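Local coordinates for protein (tenascin) (Gallus gallus, PDB 1QR4), which is an extracellular matrix adhesion protein whose two fibronectin type III domains described here span heparin- and contactin-binding regions, at residues A[9-15]-A[84-90]; A[34-39]-A[50-55]; A[94-98]-A[171-176]; A[128-132]-A[158-162]; A[122-127]-A[139-144]. All blocks are in the same frame, centred on the assembly; numbering follows the deposited sequence.

Contact 1. Residues A[9-15]-A[84-90]; sequences NPKDLEV and SKPTTIK
The carboxamide of N9 and the ring of P10 meet residues 84-87. N9 lies alongside K85, with ND2 3.6 Å from K85 CD. The N9 side chain crosses T87 at about a right angle. ND2 is near T87 OG1, but the donor geometry is too poor for a hydrogen bond. T87 OG1 donates to P10 O; the modelled 2.5 Å is very short and doubtful. P10 meets the other segment through CD, 3.5 Å from T87 OG1 and 3.8 Å from S84 OG. S84 OG bonds to the backbone N of A77.

Further along, the contact is apolar. L13 CD2 rests on I89 CG1 at 3.8 Å, the side chains crossing at about a right angle. I89 CG1 stands between its backbone N and carbonyl carbon (chi1 59°). I89 CD1 reaches V15 CG1, also at 3.8 Å.

No backbone bonds join the segments. Strands 11-15 and 87-90 run 22° apart, with axes 7.2 Å apart. K11 and E14 bond to strand 22-28, while T87 and I89 bond to strand 70-78. S84, K85 and K90 belong to a putative heparin-binding site. Side-chain packing between edge strands A and G of opposing sheets is typical of the fibronectin type III sandwich.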
# COMPACT_ATOMS: atom_id res chain seq x y z
N ASN A 9 -17.26 -16.92 19.40
CA ASN A 9 -16.69 -15.81 18.63
C ASN A 9 -16.16 -16.24 17.26
O ASN A 9 -15.97 -17.42 17.00
CB ASN A 9 -15.58 -15.12 19.42
CG ASN A 9 -14.33 -15.96 19.54
OD1 ASN A 9 -14.36 -17.18 19.40
ND2 ASN A 9 -13.21 -15.30 19.81
N PRO A 10 -15.98 -15.27 16.34
CA PRO A 10 -15.47 -15.56 15.00
C PRO A 10 -14.04 -16.03 15.14
O PRO A 10 -13.23 -15.36 15.77
CB PRO A 10 -15.50 -14.18 14.33
CG PRO A 10 -16.63 -13.50 15.00
CD PRO A 10 -16.39 -13.86 16.44
N LYS A 11 -13.72 -17.19 14.57
CA LYS A 11 -12.36 -17.69 14.68
C LYS A 11 -11.49 -17.34 13.48
O LYS A 11 -11.97 -16.87 12.45
CB LYS A 11 -12.37 -19.20 14.90
CG LYS A 11 -13.24 -19.64 16.07
CD LYS A 11 -13.06 -21.12 16.40
CE LYS A 11 -11.87 -21.35 17.34
NZ LYS A 11 -12.04 -20.65 18.64
N ASP A 12 -10.19 -17.56 13.65
CA ASP A 12 -9.17 -17.31 12.64
C ASP A 12 -9.30 -16.10 11.75
O ASP A 12 -9.41 -16.22 10.53
CB ASP A 12 -8.91 -18.57 11.82
CG ASP A 12 -8.39 -19.72 12.67
OD1 ASP A 12 -7.19 -19.71 13.02
OD2 ASP A 12 -9.19 -20.61 13.02
N LEU A 13 -9.27 -14.93 12.37
CA LEU A 13 -9.34 -13.67 11.65
C LEU A 13 -7.95 -13.34 11.13
O LEU A 13 -7.01 -13.15 11.90
CB LEU A 13 -9.82 -12.56 12.59
CG LEU A 13 -9.95 -11.14 12.01
CD1 LEU A 13 -10.97 -11.12 10.87
CD2 LEU A 13 -10.35 -10.15 13.11
N GLU A 14 -7.81 -13.34 9.81
CA GLU A 14 -6.54 -13.03 9.16
C GLU A 14 -6.68 -11.96 8.08
O GLU A 14 -7.74 -11.83 7.45
CB GLU A 14 -5.91 -14.30 8.56
CG GLU A 14 -6.74 -14.99 7.49
CD GLU A 14 -5.97 -16.08 6.74
OE1 GLU A 14 -4.78 -15.86 6.42
OE2 GLU A 14 -6.56 -17.16 6.48
N VAL A 15 -5.64 -11.15 7.90
CA VAL A 15 -5.61 -10.09 6.89
C VAL A 15 -4.66 -10.47 5.75
O VAL A 15 -3.53 -10.91 5.96
CB VAL A 15 -5.18 -8.76 7.51
CG1 VAL A 15 -3.92 -8.94 8.32
CG2 VAL A 15 -4.96 -7.74 6.43
N SER A 84 -20.54 -11.12 20.91
CA SER A 84 -19.65 -12.19 21.34
C SER A 84 -18.29 -11.65 21.83
O SER A 84 -18.11 -10.43 22.01
CB SER A 84 -19.44 -13.18 20.19
OG SER A 84 -18.74 -12.58 19.11
N LYS A 85 -17.36 -12.56 22.10
CA LYS A 85 -16.02 -12.18 22.53
C LYS A 85 -15.33 -11.68 21.27
O LYS A 85 -15.42 -12.31 20.22
CB LYS A 85 -15.29 -13.40 23.05
CG LYS A 85 -13.88 -13.14 23.45
CD LYS A 85 -13.05 -14.39 23.30
CE LYS A 85 -11.58 -14.08 23.51
NZ LYS A 85 -11.14 -12.93 22.65
N PRO A 86 -14.61 -10.54 21.36
CA PRO A 86 -13.91 -9.97 20.20
C PRO A 86 -12.74 -10.79 19.71
O PRO A 86 -11.97 -11.33 20.52
CB PRO A 86 -13.39 -8.63 20.73
CG PRO A 86 -14.27 -8.34 21.90
CD PRO A 86 -14.44 -9.68 22.54
N THR A 87 -12.63 -10.91 18.39
CA THR A 87 -11.52 -11.60 17.79
C THR A 87 -10.66 -10.46 17.24
O THR A 87 -11.15 -9.62 16.48
CB THR A 87 -11.99 -12.53 16.69
OG1 THR A 87 -13.02 -13.37 17.23
CG2 THR A 87 -10.86 -13.41 16.21
N THR A 88 -9.40 -10.38 17.66
CA THR A 88 -8.56 -9.28 17.25
C THR A 88 -7.25 -9.59 16.54
O THR A 88 -6.61 -10.61 16.79
CB THR A 88 -8.25 -8.38 18.46
OG1 THR A 88 -9.47 -7.82 18.95
CG2 THR A 88 -7.29 -7.26 18.09
N ILE A 89 -6.90 -8.69 15.62
CA ILE A 89 -5.65 -8.77 14.86
C ILE A 89 -5.23 -7.36 14.47
O ILE A 89 -6.02 -6.41 14.53
CB ILE A 89 -5.76 -9.56 13.52
CG1 ILE A 89 -6.81 -8.91 12.61
CG2 ILE A 89 -6.00 -11.02 13.75
CD1 ILE A 89 -6.52 -9.08 11.12
N LYS A 90 -3.98 -7.27 14.04
CA LYS A 90 -3.40 -6.02 13.58
C LYS A 90 -2.97 -6.19 12.14
O LYS A 90 -2.51 -7.25 11.71
CB LYS A 90 -2.21 -5.63 14.45
CG LYS A 90 -2.59 -5.19 15.84
CD LYS A 90 -1.37 -4.76 16.64
CE LYS A 90 -1.77 -4.28 18.02
NZ LYS A 90 -2.54 -5.32 18.77

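Contact 2. Residues A[34-39]-A[50-55]; sequences FDRYRL and EMEIPV
R38 and E50 meet across the antiparallel C-C' hairpin of the first fibronectin type III domain. R38 CB and CG lie near M51 O; CG is anti to the backbone N (chi1 179°), which sends the chain along the partner strand. R38 CD then comes to 3.8 Å from E50 OE1. NE also lies near OE1, and NH2 near E50 CD. At the tip, E50 OE1 lies over the centre of the guanidinium face, 3.0 Å from R38 NH1. The two planes stack, 13° apart. This salt bridge rests on charge alone; no N-H points at the oxygen. R38 is part of a putative heparin-binding site, as is nearby K83.

R36 binds differently. R36 NE reaches E52 OE2 at 2.9 Å, a weak, bent hydrogen bond within a salt bridge.

Backbone bonds pair Y37 with I53 in both directions, and L39 N donates to M51 O. I53 CD1 packs on L39 CB at 3.7 Å. F60 of strand 59-63 touches L39, M51 and I53.

V55 CG1 makes a CH-pi contact over one face of the F34 ring, 3.9 Å from its centroid. A water accepts from Y37 OH at 3.0 Å and donates to V55 O at 2.7 Å.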
# COMPACT_ATOMS: atom_id res chain seq x y z
N PHE A 34 -26.64 -16.42 14.94
CA PHE A 34 -26.43 -15.00 15.19
C PHE A 34 -27.07 -14.05 14.19
O PHE A 34 -27.60 -14.48 13.17
CB PHE A 34 -24.96 -14.65 15.44
CG PHE A 34 -24.12 -14.56 14.21
CD1 PHE A 34 -23.56 -15.70 13.65
CD2 PHE A 34 -23.84 -13.32 13.64
CE1 PHE A 34 -22.74 -15.60 12.53
CE2 PHE A 34 -23.02 -13.22 12.53
CZ PHE A 34 -22.46 -14.36 11.98
N ASP A 35 -27.02 -12.77 14.52
CA ASP A 35 -27.63 -11.70 13.72
C ASP A 35 -26.80 -11.15 12.57
O ASP A 35 -27.24 -11.12 11.42
CB ASP A 35 -27.98 -10.53 14.64
CG ASP A 35 -29.47 -10.36 14.83
OD1 ASP A 35 -30.24 -11.31 14.56
OD2 ASP A 35 -29.85 -9.25 15.26
N ARG A 36 -25.65 -10.60 12.93
CA ARG A 36 -24.74 -10.01 11.98
C ARG A 36 -23.39 -9.86 12.66
O ARG A 36 -23.19 -10.34 13.76
CB ARG A 36 -25.27 -8.65 11.53
CG ARG A 36 -25.68 -7.74 12.66
CD ARG A 36 -26.46 -6.55 12.11
NE ARG A 36 -27.16 -5.81 13.15
CZ ARG A 36 -28.48 -5.83 13.33
NH1 ARG A 36 -29.26 -6.56 12.53
NH2 ARG A 36 -29.03 -5.12 14.32
N TYR A 37 -22.44 -9.26 11.94
CA TYR A 37 -21.11 -9.05 12.46
C TYR A 37 -20.88 -7.55 12.59
O TYR A 37 -21.52 -6.77 11.89
CB TYR A 37 -20.06 -9.57 11.48
CG TYR A 37 -20.00 -11.06 11.27
CD1 TYR A 37 -19.21 -11.87 12.09
CD2 TYR A 37 -20.62 -11.65 10.18
CE1 TYR A 37 -19.04 -13.23 11.80
CE2 TYR A 37 -20.45 -13.00 9.89
CZ TYR A 37 -19.65 -13.78 10.70
OH TYR A 37 -19.46 -15.11 10.41
N ARG A 38 -19.99 -7.16 13.48
CA ARG A 38 -19.66 -5.76 13.63
C ARG A 38 -18.15 -5.72 13.57
O ARG A 38 -17.47 -6.45 14.28
CB ARG A 38 -20.15 -5.21 14.96
CG ARG A 38 -19.81 -3.75 15.16
CD ARG A 38 -20.11 -3.33 16.57
NE ARG A 38 -19.08 -2.44 17.09
CZ ARG A 38 -19.29 -1.50 18.00
NH1 ARG A 38 -20.50 -1.31 18.51
NH2 ARG A 38 -18.28 -0.73 18.40
N LEU A 39 -17.63 -4.93 12.65
CA LEU A 39 -16.19 -4.81 12.46
C LEU A 39 -15.79 -3.43 12.89
O LEU A 39 -16.38 -2.45 12.43
CB LEU A 39 -15.85 -4.99 10.98
CG LEU A 39 -14.42 -4.75 10.52
CD1 LEU A 39 -13.55 -5.82 11.06
CD2 LEU A 39 -14.36 -4.76 9.01
N GLU A 50 -16.80 1.76 12.51
CA GLU A 50 -17.66 0.59 12.58
C GLU A 50 -18.33 0.29 11.26
O GLU A 50 -18.48 1.16 10.39
CB GLU A 50 -18.74 0.77 13.63
CG GLU A 50 -18.26 0.78 15.05
CD GLU A 50 -19.37 1.14 16.01
OE1 GLU A 50 -20.40 0.43 16.03
OE2 GLU A 50 -19.21 2.15 16.75
N MET A 51 -18.74 -0.96 11.13
CA MET A 51 -19.42 -1.47 9.96
C MET A 51 -20.08 -2.77 10.37
O MET A 51 -19.61 -3.46 11.27
CB MET A 51 -18.44 -1.73 8.81
CG MET A 51 -18.06 -0.49 8.02
SD MET A 51 -17.23 -0.85 6.46
CE MET A 51 -18.61 -1.20 5.41
N GLU A 52 -21.23 -3.04 9.78
CA GLU A 52 -21.96 -4.27 10.04
C GLU A 52 -21.80 -5.14 8.80
O GLU A 52 -21.95 -4.67 7.68
CB GLU A 52 -23.43 -3.99 10.35
CG GLU A 52 -23.64 -3.12 11.58
CD GLU A 52 -25.07 -3.17 12.09
OE1 GLU A 52 -26.00 -2.77 11.35
OE2 GLU A 52 -25.26 -3.61 13.25
N ILE A 53 -21.48 -6.40 9.01
CA ILE A 53 -21.27 -7.33 7.92
C ILE A 53 -22.32 -8.43 7.96
O ILE A 53 -22.65 -8.95 9.02
CB ILE A 53 -19.82 -7.86 8.00
CG1 ILE A 53 -18.86 -6.66 8.00
CG2 ILE A 53 -19.52 -8.82 6.84
CD1 ILE A 53 -17.41 -6.99 8.23
N PRO A 54 -22.91 -8.76 6.79
CA PRO A 54 -23.95 -9.78 6.60
C PRO A 54 -23.52 -11.13 7.15
O PRO A 54 -22.37 -11.52 7.00
CB PRO A 54 -24.06 -9.87 5.09
CG PRO A 54 -23.67 -8.52 4.63
CD PRO A 54 -22.49 -8.21 5.49
N VAL A 55 -24.46 -11.87 7.72
CA VAL A 55 -24.17 -13.19 8.27
C VAL A 55 -23.57 -14.16 7.26
O VAL A 55 -22.90 -15.12 7.64
CB VAL A 55 -25.42 -13.83 8.86
CG1 VAL A 55 -25.69 -13.27 10.21
CG2 VAL A 55 -26.60 -13.58 7.97
O HOH W 1 -20.38 -16.19 7.75

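Contact 3. Residues A[94-98]-A[171-176]; sequences VVGSP and EESEPI
I176 overlaps the ring of P98, its CD1 lying 3.5 Å from P98 CB, the side chains meeting at a slant. I176 CG1 stands between the backbone N and the carbonyl carbon (chi1 53°), and CD1 extends from it to the proline. I164 and S166 of strand 159-168 also touch P98.

At the other end, V95 CG1 packs on S173 CB at 3.5 Å. V94 CG2 is a looser neighbour, 4.1 Å from S173 CA.

Between them the contact is polar. S97 OG lies between two acceptors, E174 O and E20 OE2 of the first domain; its single proton can serve only one fully. The modelled 2.5 Å from S97 OG to E174 O is too short to trust. S173 OG approaches G96 O at 3.3 Å, at best a weak bond; its stronger partner is S166 N. One water joins the two backbones, donating to V95 O at 3.1 Å and accepting from E174 N at 2.9 Å.

Residues 94-98 lead from the first domain into the second. V94 bonds by its backbone to T19 and G68. This is an interdomain junction of tandem fibronectin type III repeats, packed against the broken G strand of the second domain.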
# COMPACT_ATOMS: atom_id res chain seq x y z
N VAL A 94 0.29 -0.87 3.24
CA VAL A 94 1.61 -0.73 2.65
C VAL A 94 1.93 0.75 2.43
O VAL A 94 1.02 1.55 2.27
CB VAL A 94 1.70 -1.48 1.33
CG1 VAL A 94 0.73 -0.89 0.33
CG2 VAL A 94 3.12 -1.42 0.79
N VAL A 95 3.21 1.11 2.44
CA VAL A 95 3.62 2.50 2.21
C VAL A 95 3.10 3.00 0.85
O VAL A 95 2.92 2.21 -0.08
CB VAL A 95 5.16 2.66 2.30
CG1 VAL A 95 5.85 1.73 1.31
CG2 VAL A 95 5.58 4.10 2.07
N GLY A 96 2.84 4.30 0.76
CA GLY A 96 2.33 4.89 -0.48
C GLY A 96 3.28 5.07 -1.67
O GLY A 96 4.48 5.35 -1.49
N SER A 97 2.74 4.91 -2.88
CA SER A 97 3.48 5.08 -4.14
C SER A 97 3.57 6.57 -4.48
O SER A 97 2.68 7.34 -4.10
CB SER A 97 2.70 4.46 -5.31
OG SER A 97 2.55 3.06 -5.21
N PRO A 98 4.65 7.00 -5.18
CA PRO A 98 4.77 8.42 -5.55
C PRO A 98 3.62 8.61 -6.55
O PRO A 98 3.19 7.64 -7.18
CB PRO A 98 6.12 8.48 -6.25
CG PRO A 98 6.89 7.39 -5.59
CD PRO A 98 5.88 6.28 -5.56
N GLU A 171 9.67 -1.64 4.26
CA GLU A 171 8.50 -1.62 3.41
C GLU A 171 8.77 -0.82 2.15
O GLU A 171 9.39 0.25 2.20
CB GLU A 171 7.30 -1.03 4.16
CG GLU A 171 6.80 -1.89 5.30
CD GLU A 171 6.49 -3.31 4.86
OE1 GLU A 171 5.38 -3.53 4.33
OE2 GLU A 171 7.35 -4.21 5.04
N GLU A 172 8.34 -1.38 1.02
CA GLU A 172 8.50 -0.72 -0.25
C GLU A 172 7.20 -0.81 -1.03
O GLU A 172 6.69 -1.89 -1.31
CB GLU A 172 9.65 -1.30 -1.04
CG GLU A 172 9.47 -2.70 -1.49
CD GLU A 172 10.67 -3.19 -2.26
OE1 GLU A 172 11.77 -2.63 -2.07
OE2 GLU A 172 10.52 -4.14 -3.05
N SER A 173 6.67 0.36 -1.37
CA SER A 173 5.41 0.46 -2.08
C SER A 173 5.36 -0.10 -3.48
O SER A 173 6.28 -0.78 -3.96
CB SER A 173 5.00 1.93 -2.13
OG SER A 173 5.95 2.69 -2.84
N GLU A 174 4.21 0.12 -4.10
CA GLU A 174 3.96 -0.26 -5.47
C GLU A 174 4.67 0.82 -6.30
O GLU A 174 4.68 2.00 -5.94
CB GLU A 174 2.46 -0.27 -5.75
CG GLU A 174 1.83 -1.56 -5.32
CD GLU A 174 2.52 -2.74 -5.96
OE1 GLU A 174 2.37 -2.91 -7.19
OE2 GLU A 174 3.25 -3.48 -5.26
N PRO A 175 5.32 0.42 -7.40
CA PRO A 175 6.03 1.39 -8.23
C PRO A 175 5.12 2.08 -9.22
O PRO A 175 4.00 1.62 -9.48
CB PRO A 175 7.00 0.51 -8.99
CG PRO A 175 6.16 -0.70 -9.26
CD PRO A 175 5.44 -0.94 -7.95
N ILE A 176 5.59 3.22 -9.73
CA ILE A 176 4.90 3.98 -10.77
C ILE A 176 5.97 4.01 -11.85
O ILE A 176 7.16 3.91 -11.55
CB ILE A 176 4.62 5.43 -10.37
CG1 ILE A 176 5.91 6.09 -9.91
CG2 ILE A 176 3.56 5.48 -9.30
CD1 ILE A 176 5.74 7.54 -9.61
O HOH W 2 1.92 0.33 -2.40

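Contact 4. Residues A[128-132]-A[158-162]; sequences SYVPI and VDYNV
Y160 CG is anti to the carbonyl carbon (chi1 -82°), and this leans the ring against P131. Y160 CE1 comes to 3.6 Å from P131 CD. Y129 has its CG between the backbone N and the carbonyl carbon (chi1 66°). Its ring stands next to that of Y160 with only a loose touch, CD1 to CD1 at 4.3 Å. Y129 CB packs on V162 CG2 at 3.7 Å, and P131 CB meets V158 CG2 at 3.8 Å. Y129, P131, Y160 and V162 share one face of the sheet. L154 touches both tyrosines there, while I101 and F103 of strand 101-104 touch V162.

The segments belong to the C and F strands, antiparallel neighbours in the middle of the four-stranded sheet of the second fibronectin type III domain. Y160 OH bonds to the backbone N of V155. This fits the tyrosine corner well known in this fold, where the ring spans the loop leading into strand F.

Backbone bonds join V130 and N161 in both directions; V130 N to N161 O measures 3.0 Å. The pair is flanked by the non-hydrogen-bonded pairs Y129-V162 and P131-Y160. I132 N donates to D159 O at 2.9 Å, nearly straight at 170°. N161 points to the opposite face from Y160. The I132 side chain crosses it at about a right angle, with CD1 3.3 Å from N161 ND2. I132 CG1 lies close to D159 CB.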
# COMPACT_ATOMS: atom_id res chain seq x y z
N SER A 128 14.49 2.86 -10.47
CA SER A 128 15.14 1.93 -11.39
C SER A 128 14.90 2.35 -12.85
O SER A 128 13.93 3.05 -13.15
CB SER A 128 14.64 0.50 -11.15
OG SER A 128 13.29 0.34 -11.57
N TYR A 129 15.80 1.98 -13.74
CA TYR A 129 15.63 2.32 -15.15
C TYR A 129 16.34 1.32 -16.05
O TYR A 129 17.46 0.89 -15.77
CB TYR A 129 16.10 3.76 -15.46
CG TYR A 129 17.58 4.01 -15.30
CD1 TYR A 129 18.48 3.57 -16.27
CD2 TYR A 129 18.08 4.63 -14.16
CE1 TYR A 129 19.85 3.74 -16.11
CE2 TYR A 129 19.45 4.81 -13.98
CZ TYR A 129 20.33 4.35 -14.96
OH TYR A 129 21.68 4.49 -14.78
N VAL A 130 15.65 0.92 -17.12
CA VAL A 130 16.21 -0.04 -18.06
C VAL A 130 15.58 0.17 -19.45
O VAL A 130 14.44 0.65 -19.56
CB VAL A 130 15.94 -1.50 -17.57
CG1 VAL A 130 14.49 -1.90 -17.81
CG2 VAL A 130 16.93 -2.48 -18.20
N PRO A 131 16.35 -0.08 -20.52
CA PRO A 131 15.82 0.10 -21.88
C PRO A 131 14.75 -0.93 -22.20
O PRO A 131 14.88 -2.11 -21.87
CB PRO A 131 17.05 -0.09 -22.77
CG PRO A 131 17.93 -1.00 -21.94
CD PRO A 131 17.79 -0.39 -20.57
N ILE A 132 13.68 -0.46 -22.83
CA ILE A 132 12.52 -1.27 -23.22
C ILE A 132 12.85 -2.66 -23.77
O ILE A 132 12.08 -3.60 -23.56
CB ILE A 132 11.68 -0.52 -24.27
CG1 ILE A 132 11.12 0.75 -23.66
CG2 ILE A 132 10.56 -1.41 -24.81
CD1 ILE A 132 10.18 0.51 -22.53
N VAL A 158 16.89 5.95 -27.27
CA VAL A 158 16.44 4.67 -26.75
C VAL A 158 15.42 4.95 -25.68
O VAL A 158 15.55 5.91 -24.92
CB VAL A 158 17.61 3.79 -26.22
CG1 VAL A 158 18.61 4.64 -25.49
CG2 VAL A 158 17.10 2.70 -25.28
N ASP A 159 14.33 4.18 -25.70
CA ASP A 159 13.26 4.33 -24.73
C ASP A 159 13.61 3.57 -23.45
O ASP A 159 13.96 2.38 -23.49
CB ASP A 159 11.94 3.83 -25.30
CG ASP A 159 11.22 4.88 -26.13
OD1 ASP A 159 11.33 6.09 -25.82
OD2 ASP A 159 10.53 4.49 -27.10
N TYR A 160 13.50 4.28 -22.33
CA TYR A 160 13.83 3.73 -21.02
C TYR A 160 12.64 3.54 -20.10
O TYR A 160 11.88 4.48 -19.88
CB TYR A 160 14.83 4.67 -20.33
CG TYR A 160 16.27 4.47 -20.74
CD1 TYR A 160 16.98 3.34 -20.33
CD2 TYR A 160 16.95 5.43 -21.50
CE1 TYR A 160 18.33 3.17 -20.65
CE2 TYR A 160 18.31 5.27 -21.83
CZ TYR A 160 18.99 4.13 -21.39
OH TYR A 160 20.34 3.96 -21.65
N ASN A 161 12.47 2.33 -19.57
CA ASN A 161 11.38 2.05 -18.63
C ASN A 161 11.89 2.54 -17.27
O ASN A 161 12.92 2.07 -16.79
CB ASN A 161 11.11 0.55 -18.56
CG ASN A 161 9.75 0.17 -19.13
OD1 ASN A 161 8.78 0.92 -19.03
ND2 ASN A 161 9.66 -1.04 -19.69
N VAL A 162 11.19 3.50 -16.66
CA VAL A 162 11.62 4.06 -15.39
C VAL A 162 10.60 3.91 -14.30
O VAL A 162 9.57 4.56 -14.32
CB VAL A 162 11.96 5.56 -15.50
CG1 VAL A 162 12.26 6.16 -14.12
CG2 VAL A 162 13.14 5.76 -16.43
O HOH W 3 13.57 -0.56 -14.60

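Contact 5. Residues A[122-127]-A[139-144]; sequences VDSYRV and VVTVDG
Y125 and V142 form a hydrogen-bonded pair at the heart of this antiparallel hairpin. Y125 N donates to V142 O at 3.1 Å, and the return bond from V142 N to Y125 O is weak. V127 and V140 are tied more evenly: V127 N reaches V140 O at 3.0 Å, and V140 N reaches V127 O at 2.9 Å. At the far end G144 N donates to D123 O at 2.9 Å.

The side chains pack beside this ladder. The Y125 ring turns its edge to the backbone oxygens of 142-144, and its CE2 is 3.6 Å from G144 O. V122 CG2 sits over one face of the same ring, toward the rim. On the face opposite Y125, R126 lies alongside T141; it also runs beside V139, with R126 CD 3.7 Å from V139 CG2. T141 CG2 reaches S124 CB at 4.0 Å.

A second shell sets these groups. W115 meets the Y125 ring with planes about 55° apart, and P98, P117 and P118 also touch Y125. W115 also touches V127 and V142. D123 and S124 both face V167, a classic beta bulge, and D123 OD2 bonds to G169 N. The R126 chain bends at its third torsion (chi3 -84°), and NH2 forms a long, weak ion pair with E172.

The hairpin of strands C and C' is therefore held mainly by backbone bonds. Across it R126 offers its aliphatic stem, which packs against V139, while its charged end makes only the weak, long pair with E172, so charge probably adds little to the hairpin.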
# COMPACT_ATOMS: atom_id res chain seq x y z
N VAL A 122 8.02 8.75 4.52
CA VAL A 122 8.92 7.99 3.65
C VAL A 122 10.39 8.27 3.90
O VAL A 122 10.81 9.43 3.98
CB VAL A 122 8.58 8.26 2.15
CG1 VAL A 122 8.18 9.71 1.94
CG2 VAL A 122 9.76 7.91 1.26
N ASP A 123 11.18 7.20 3.97
CA ASP A 123 12.62 7.30 4.21
C ASP A 123 13.43 7.55 2.94
O ASP A 123 14.31 8.41 2.92
CB ASP A 123 13.16 6.03 4.88
CG ASP A 123 12.51 5.73 6.20
OD1 ASP A 123 11.72 6.56 6.71
OD2 ASP A 123 12.79 4.64 6.73
N SER A 124 13.14 6.77 1.89
CA SER A 124 13.84 6.90 0.60
C SER A 124 12.99 6.48 -0.62
O SER A 124 11.81 6.15 -0.48
CB SER A 124 15.15 6.08 0.63
OG SER A 124 14.90 4.71 0.91
N TYR A 125 13.59 6.54 -1.81
CA TYR A 125 12.91 6.15 -3.05
C TYR A 125 13.86 5.31 -3.90
O TYR A 125 15.04 5.64 -4.00
CB TYR A 125 12.53 7.38 -3.88
CG TYR A 125 11.56 8.32 -3.24
CD1 TYR A 125 10.19 8.08 -3.29
CD2 TYR A 125 12.00 9.48 -2.60
CE1 TYR A 125 9.28 8.96 -2.73
CE2 TYR A 125 11.10 10.37 -2.03
CZ TYR A 125 9.74 10.11 -2.10
OH TYR A 125 8.85 10.99 -1.55
N ARG A 126 13.37 4.22 -4.48
CA ARG A 126 14.22 3.41 -5.35
C ARG A 126 13.81 3.63 -6.82
O ARG A 126 12.74 3.19 -7.27
CB ARG A 126 14.18 1.93 -4.97
CG ARG A 126 15.47 1.47 -4.29
CD ARG A 126 15.61 -0.05 -4.27
NE ARG A 126 14.90 -0.68 -3.15
CZ ARG A 126 15.31 -0.65 -1.89
NH1 ARG A 126 16.43 -0.02 -1.56
NH2 ARG A 126 14.60 -1.25 -0.95
N VAL A 127 14.65 4.39 -7.52
CA VAL A 127 14.45 4.72 -8.93
C VAL A 127 15.21 3.76 -9.82
O VAL A 127 16.43 3.83 -9.91
CB VAL A 127 14.96 6.15 -9.24
CG1 VAL A 127 14.66 6.51 -10.68
CG2 VAL A 127 14.34 7.16 -8.30
N VAL A 139 19.42 0.64 -10.59
CA VAL A 139 18.73 1.27 -9.48
C VAL A 139 19.54 2.35 -8.78
O VAL A 139 20.73 2.17 -8.54
CB VAL A 139 18.25 0.18 -8.47
CG1 VAL A 139 19.34 -0.85 -8.24
CG2 VAL A 139 17.84 0.80 -7.15
N VAL A 140 18.91 3.48 -8.51
CA VAL A 140 19.56 4.60 -7.82
C VAL A 140 18.70 4.99 -6.63
O VAL A 140 17.49 5.17 -6.78
CB VAL A 140 19.76 5.82 -8.75
CG1 VAL A 140 19.85 7.12 -7.93
CG2 VAL A 140 21.06 5.64 -9.56
N THR A 141 19.30 5.10 -5.46
CA THR A 141 18.54 5.47 -4.27
C THR A 141 18.75 6.95 -3.96
O THR A 141 19.84 7.49 -4.15
CB THR A 141 18.89 4.56 -3.05
OG1 THR A 141 19.03 3.19 -3.48
CG2 THR A 141 17.76 4.58 -2.04
N VAL A 142 17.68 7.61 -3.55
CA VAL A 142 17.74 9.02 -3.22
C VAL A 142 16.92 9.27 -1.96
O VAL A 142 15.86 8.67 -1.79
CB VAL A 142 17.24 9.88 -4.42
CG1 VAL A 142 15.88 10.51 -4.13
CG2 VAL A 142 18.30 10.92 -4.79
N ASP A 143 17.42 10.15 -1.10
CA ASP A 143 16.80 10.47 0.19
C ASP A 143 15.35 10.98 0.11
O ASP A 143 14.97 11.69 -0.81
CB ASP A 143 17.68 11.46 0.96
CG ASP A 143 17.43 11.41 2.46
OD1 ASP A 143 17.84 10.41 3.10
OD2 ASP A 143 16.82 12.36 2.99
N GLY A 144 14.58 10.64 1.15
CA GLY A 144 13.18 10.99 1.23
C GLY A 144 12.73 12.43 1.09
O GLY A 144 11.59 12.68 0.69

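From the N terminus, contact 1 closes the first domain by bringing residues 84-90 back to 9-15, at the edge between the two sheets. Contact 2 falls within that span, closing the short 34-39/50-55 hairpin, and touches contact 1 through P10 and Y37. The chain then passes almost directly from contact 1 into contact 3, which joins the linker to the last strand of the second domain. Contacts 4 and 5 both lie within the span of contact 3. They cross in sequence and share strand 124-131: contact 5 ties it to 138-143, contact 4 to 159-168. P98 on Y125 links contact 3 to contact 5. Contacts 1 and 4 are about 46 Å apart between centres.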